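Local coordinates for mandelate racemase/muconate lactonizing enzyme family protein (Azoarcus sp., PDB 2QDE) that belongs to the mandelate racemase/muconate lactonizing enzyme family of the enolase superfamily and holds a barium ion in its barrel domain, at residues A[138-143]-A[323-328]; A[161-166]-A[191-196]. One frame throughout, in Å; residues are numbered along the deposited sequence.

Contact 1: A[138-143]-A[323-328]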
# COMPACT_ATOMS: atom_id res chain seq x y z
N GLY A 138 33.64 12.65 -16.28
CA GLY A 138 34.09 11.31 -15.98
C GLY A 138 34.11 10.68 -17.36
O GLY A 138 33.61 11.29 -18.30
N LEU A 139 34.67 9.48 -17.51
CA LEU A 139 34.72 8.88 -18.85
C LEU A 139 34.54 7.37 -18.89
O LEU A 139 34.98 6.66 -17.98
CB LEU A 139 36.06 9.23 -19.50
CG LEU A 139 36.06 9.67 -20.96
CD1 LEU A 139 35.35 11.02 -21.09
CD2 LEU A 139 37.51 9.78 -21.44
N VAL A 140 33.91 6.89 -19.96
CA VAL A 140 33.68 5.45 -20.15
C VAL A 140 34.89 4.90 -20.91
O VAL A 140 35.36 5.52 -21.86
CB VAL A 140 32.44 5.18 -21.03
CG1 VAL A 140 32.16 3.69 -21.09
CG2 VAL A 140 31.24 5.92 -20.49
N LEU A 141 35.39 3.73 -20.51
CA LEU A 141 36.55 3.16 -21.18
C LEU A 141 36.19 2.17 -22.29
O LEU A 141 35.10 1.59 -22.29
CB LEU A 141 37.46 2.47 -20.15
CG LEU A 141 37.88 3.29 -18.93
CD1 LEU A 141 38.86 2.48 -18.09
CD2 LEU A 141 38.52 4.60 -19.36
N GLY A 142 37.11 1.99 -23.22
CA GLY A 142 36.88 1.07 -24.32
C GLY A 142 37.17 -0.37 -23.95
O GLY A 142 37.94 -0.64 -23.02
N ALA A 143 36.55 -1.30 -24.67
CA ALA A 143 36.75 -2.72 -24.40
C ALA A 143 38.18 -3.15 -24.73
O ALA A 143 38.88 -2.49 -25.51
CB ALA A 143 35.76 -3.55 -25.21
N PRO A 323 29.24 15.37 -11.42
CA PRO A 323 30.18 15.21 -12.53
C PRO A 323 29.39 14.62 -13.70
O PRO A 323 28.45 13.85 -13.49
CB PRO A 323 31.24 14.26 -11.97
CG PRO A 323 30.48 13.47 -10.92
CD PRO A 323 29.64 14.54 -10.26
N GLN A 324 29.77 14.98 -14.91
CA GLN A 324 29.04 14.53 -16.08
C GLN A 324 29.77 13.57 -17.01
O GLN A 324 30.91 13.17 -16.74
CB GLN A 324 28.55 15.76 -16.85
CG GLN A 324 27.72 16.69 -15.97
CD GLN A 324 26.42 16.04 -15.53
OE1 GLN A 324 25.66 15.56 -16.36
NE2 GLN A 324 26.17 16.01 -14.23
N GLU A 325 29.13 13.21 -18.11
CA GLU A 325 29.71 12.25 -19.04
C GLU A 325 29.42 12.57 -20.51
O GLU A 325 29.31 11.67 -21.34
CB GLU A 325 29.16 10.86 -18.70
CG GLU A 325 29.99 9.73 -19.22
CD GLU A 325 29.16 8.49 -19.45
OE1 GLU A 325 28.31 8.51 -20.37
OE2 GLU A 325 29.36 7.49 -18.71
N ASN A 326 29.30 13.85 -20.82
CA ASN A 326 29.01 14.28 -22.19
C ASN A 326 30.34 14.52 -22.92
O ASN A 326 30.82 15.64 -22.99
CB ASN A 326 28.18 15.57 -22.12
CG ASN A 326 27.89 16.16 -23.49
OD1 ASN A 326 27.40 15.48 -24.39
ND2 ASN A 326 28.17 17.45 -23.64
N ALA A 327 30.93 13.46 -23.48
CA ALA A 327 32.22 13.58 -24.16
C ALA A 327 32.31 12.87 -25.52
O ALA A 327 33.34 12.26 -25.84
CB ALA A 327 33.33 13.07 -23.24
N GLY A 328 31.25 12.96 -26.31
CA GLY A 328 31.23 12.32 -27.61
C GLY A 328 32.46 12.57 -28.46
O GLY A 328 33.03 11.62 -29.01
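The backbone N of G138 donates to the carbonyl O of Q324, the one hydrogen bond between the two segments. At 2.8 Å it is short, but it is bent at the hydrogen, with an N-H...O angle of 148°. Next to it the chain of E325 runs back over strand 135-140. CG lies anti to the backbone N (chi1 -160°) and the chain stays extended beyond it, which carries the carboxylate past G138 to V140, where OE2 lies beside CG2 at a distance too short to be read closely. On the way E325 CG passes 4.0 Å from the carbonyl O of G138. L139 turns the other way and sets its CD1 against CB of A327, 3.6 Å off, at the N-cap position of helix 328-332.

Further out, Q324 makes a second backbone hydrogen bond to strand 135-140, with P136, and the loop is held on its far side too. The amide of Q324 takes a hydrogen bond at OE1 from the backbone N of C296 and donates through NE2 to the carbonyls of V294 and F322, while the backbone of E325 bonds with C296; N326 ND2 reaches A306 O. The loop therefore lies between strands 135-140 and 294-296, where an eighth barrel strand would run, as in the (beta/alpha)7-beta barrel of this superfamily.

OE2 of E325 also makes a long, weak ion pair with NZ of K165, whereas the buried carbonyl O of G138 has no polar partner in the model. Backbone bonds to P136 and G138 on one side and to C296 on the other thus fix the loop, and its carboxylate is directed to a lysine.

Contact 2: A[161-166]-A[191-196]. With BA (barium ion), chain I.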
# COMPACT_ATOMS: atom_id res chain seq x y z
N PHE A 161 40.18 13.51 -15.30
CA PHE A 161 38.79 13.08 -15.18
C PHE A 161 38.43 12.63 -13.77
O PHE A 161 39.25 12.10 -13.03
CB PHE A 161 38.51 12.01 -16.23
CG PHE A 161 38.53 12.55 -17.63
CD1 PHE A 161 39.73 12.64 -18.34
CD2 PHE A 161 37.36 13.03 -18.21
CE1 PHE A 161 39.76 13.22 -19.61
CE2 PHE A 161 37.38 13.61 -19.49
CZ PHE A 161 38.59 13.71 -20.19
N HIS A 162 37.16 12.86 -13.42
CA HIS A 162 36.62 12.61 -12.08
C HIS A 162 36.08 11.23 -11.74
O HIS A 162 35.88 10.92 -10.56
CB HIS A 162 35.58 13.69 -11.81
CG HIS A 162 36.10 15.06 -12.07
ND1 HIS A 162 36.65 15.85 -11.08
CD2 HIS A 162 36.25 15.76 -13.22
CE1 HIS A 162 37.11 16.97 -11.61
NE2 HIS A 162 36.88 16.94 -12.91
N PHE A 163 35.80 10.41 -12.74
CA PHE A 163 35.36 9.05 -12.47
C PHE A 163 35.67 8.18 -13.67
O PHE A 163 36.02 8.68 -14.73
CB PHE A 163 33.86 9.00 -12.09
CG PHE A 163 32.91 9.41 -13.18
CD1 PHE A 163 32.65 8.56 -14.25
CD2 PHE A 163 32.22 10.61 -13.09
CE1 PHE A 163 31.70 8.91 -15.22
CE2 PHE A 163 31.27 10.97 -14.04
CZ PHE A 163 31.01 10.12 -15.11
N VAL A 164 35.55 6.87 -13.48
CA VAL A 164 35.83 5.92 -14.54
C VAL A 164 34.68 4.92 -14.63
O VAL A 164 34.37 4.24 -13.66
CB VAL A 164 37.15 5.17 -14.26
CG1 VAL A 164 37.32 4.03 -15.25
CG2 VAL A 164 38.32 6.14 -14.35
N LYS A 165 34.06 4.84 -15.81
CA LYS A 165 32.94 3.94 -16.04
C LYS A 165 33.33 2.80 -16.99
O LYS A 165 33.97 3.05 -18.02
CB LYS A 165 31.77 4.74 -16.61
CG LYS A 165 30.61 3.90 -17.13
CD LYS A 165 29.49 4.81 -17.62
CE LYS A 165 28.51 4.06 -18.48
NZ LYS A 165 27.37 4.93 -18.88
N LEU A 166 32.94 1.57 -16.66
CA LEU A 166 33.25 0.40 -17.48
C LEU A 166 31.97 -0.23 -18.03
O LEU A 166 30.90 -0.14 -17.41
CB LEU A 166 34.00 -0.67 -16.67
CG LEU A 166 35.17 -0.19 -15.79
CD1 LEU A 166 35.64 -1.32 -14.89
CD2 LEU A 166 36.32 0.32 -16.67
N ASP A 191 36.56 6.87 -7.99
CA ASP A 191 35.13 6.63 -8.26
C ASP A 191 35.06 5.71 -9.48
O ASP A 191 35.28 6.14 -10.61
CB ASP A 191 34.43 7.97 -8.56
CG ASP A 191 32.94 7.80 -8.88
OD1 ASP A 191 32.47 6.66 -9.09
OD2 ASP A 191 32.23 8.83 -8.93
N LEU A 192 34.75 4.44 -9.25
CA LEU A 192 34.66 3.46 -10.32
C LEU A 192 33.31 2.74 -10.32
O LEU A 192 32.84 2.30 -9.27
CB LEU A 192 35.78 2.43 -10.14
CG LEU A 192 35.81 1.23 -11.10
CD1 LEU A 192 36.16 1.71 -12.50
CD2 LEU A 192 36.82 0.20 -10.61
N PHE A 193 32.68 2.64 -11.49
CA PHE A 193 31.40 1.93 -11.58
C PHE A 193 31.22 1.26 -12.93
O PHE A 193 32.01 1.48 -13.84
CB PHE A 193 30.22 2.85 -11.23
CG PHE A 193 30.00 3.99 -12.18
CD1 PHE A 193 29.06 3.89 -13.21
CD2 PHE A 193 30.67 5.21 -12.00
CE1 PHE A 193 28.79 4.98 -14.06
CE2 PHE A 193 30.40 6.31 -12.83
CZ PHE A 193 29.46 6.20 -13.86
N ILE A 194 30.18 0.43 -13.05
CA ILE A 194 29.93 -0.28 -14.30
C ILE A 194 28.53 -0.06 -14.86
O ILE A 194 27.60 0.25 -14.12
CB ILE A 194 30.16 -1.79 -14.12
CG1 ILE A 194 29.23 -2.33 -13.03
CG2 ILE A 194 31.61 -2.06 -13.77
CD1 ILE A 194 29.29 -3.84 -12.86
N ASP A 195 28.40 -0.24 -16.17
CA ASP A 195 27.13 -0.06 -16.88
C ASP A 195 26.75 -1.38 -17.54
O ASP A 195 27.54 -1.94 -18.30
CB ASP A 195 27.31 1.03 -17.94
CG ASP A 195 26.00 1.46 -18.57
OD1 ASP A 195 24.97 0.79 -18.37
OD2 ASP A 195 26.02 2.48 -19.29
N ILE A 196 25.55 -1.88 -17.25
CA ILE A 196 25.08 -3.16 -17.78
C ILE A 196 24.13 -3.00 -18.97
O ILE A 196 23.89 -3.96 -19.70
CB ILE A 196 24.34 -3.97 -16.69
CG1 ILE A 196 25.06 -3.83 -15.35
CG2 ILE A 196 24.27 -5.43 -17.08
CD1 ILE A 196 26.51 -4.31 -15.37
BA BA I . 23.44 2.84 -20.15
O HOH W 1 37.50 9.40 -8.53
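K165 and D195 meet in a salt bridge, NZ to OD2 at 2.8 Å. The ammonium comes to the anti side of the oxygen, 30° out of the carboxylate plane. Both oxygens of D195 bind the barium ion, OD2 at 2.7 Å and OD1 at 3.1 Å, so the carboxylate serves lysine and metal together. NZ has a second salt-bridge partner in E221, and E221, N197 and D246 complete the metal site.

In K165 CG stands anti to the backbone N (chi1 170°) and the chain is extended from there to NZ, which carries the ammonium past the F193 ring to D195. Its CB makes a CH-pi contact over one face of that ring, offset toward the rim, 4.1 Å from the centroid. F163 meets F193 with its ring plane turned 45° to it.

Four backbone bonds alternate between the strands: V164 N to D191 O, F193 N to V164 O, L166 N to F193 O at 3.0 Å and D195 N to L166 O at 2.8 Å. Where this ladder gives out, a water donates to H162 O and accepts from D191 N. D191 OD1 is satisfied by S218 OG.

V164, L166, L192 and I194 pack on the opposite face, toward helices 146-159 and 172-186. This is a parallel beta-alpha-beta unit of the enolase-superfamily barrel, with the metal-binding aspartate at the C-terminal end of its strand.

Overall arrangement
Contact 1 and contact 2 sit side by side in the barrel wall, their centres about 8 Å apart, because strands 135-140 and 164-167 are neighbours. The sheet runs on from one to the other through L139 O, 3.0 Å from K165 N, and L141 N, 2.9 Å from K165 O, both probable hydrogen bonds. Inside the barrel the ring of F163 bridges them as well: its CZ lies 3.4 Å from G138 CA and 3.5 Å from Q324 O. Contact 2 supplies a barium ligand directly, whereas contact 1 stands further back, with the side chain of E325 about 7 Å from the ion. K165 joins the two, its ammonium lying among the carboxylates beside the metal.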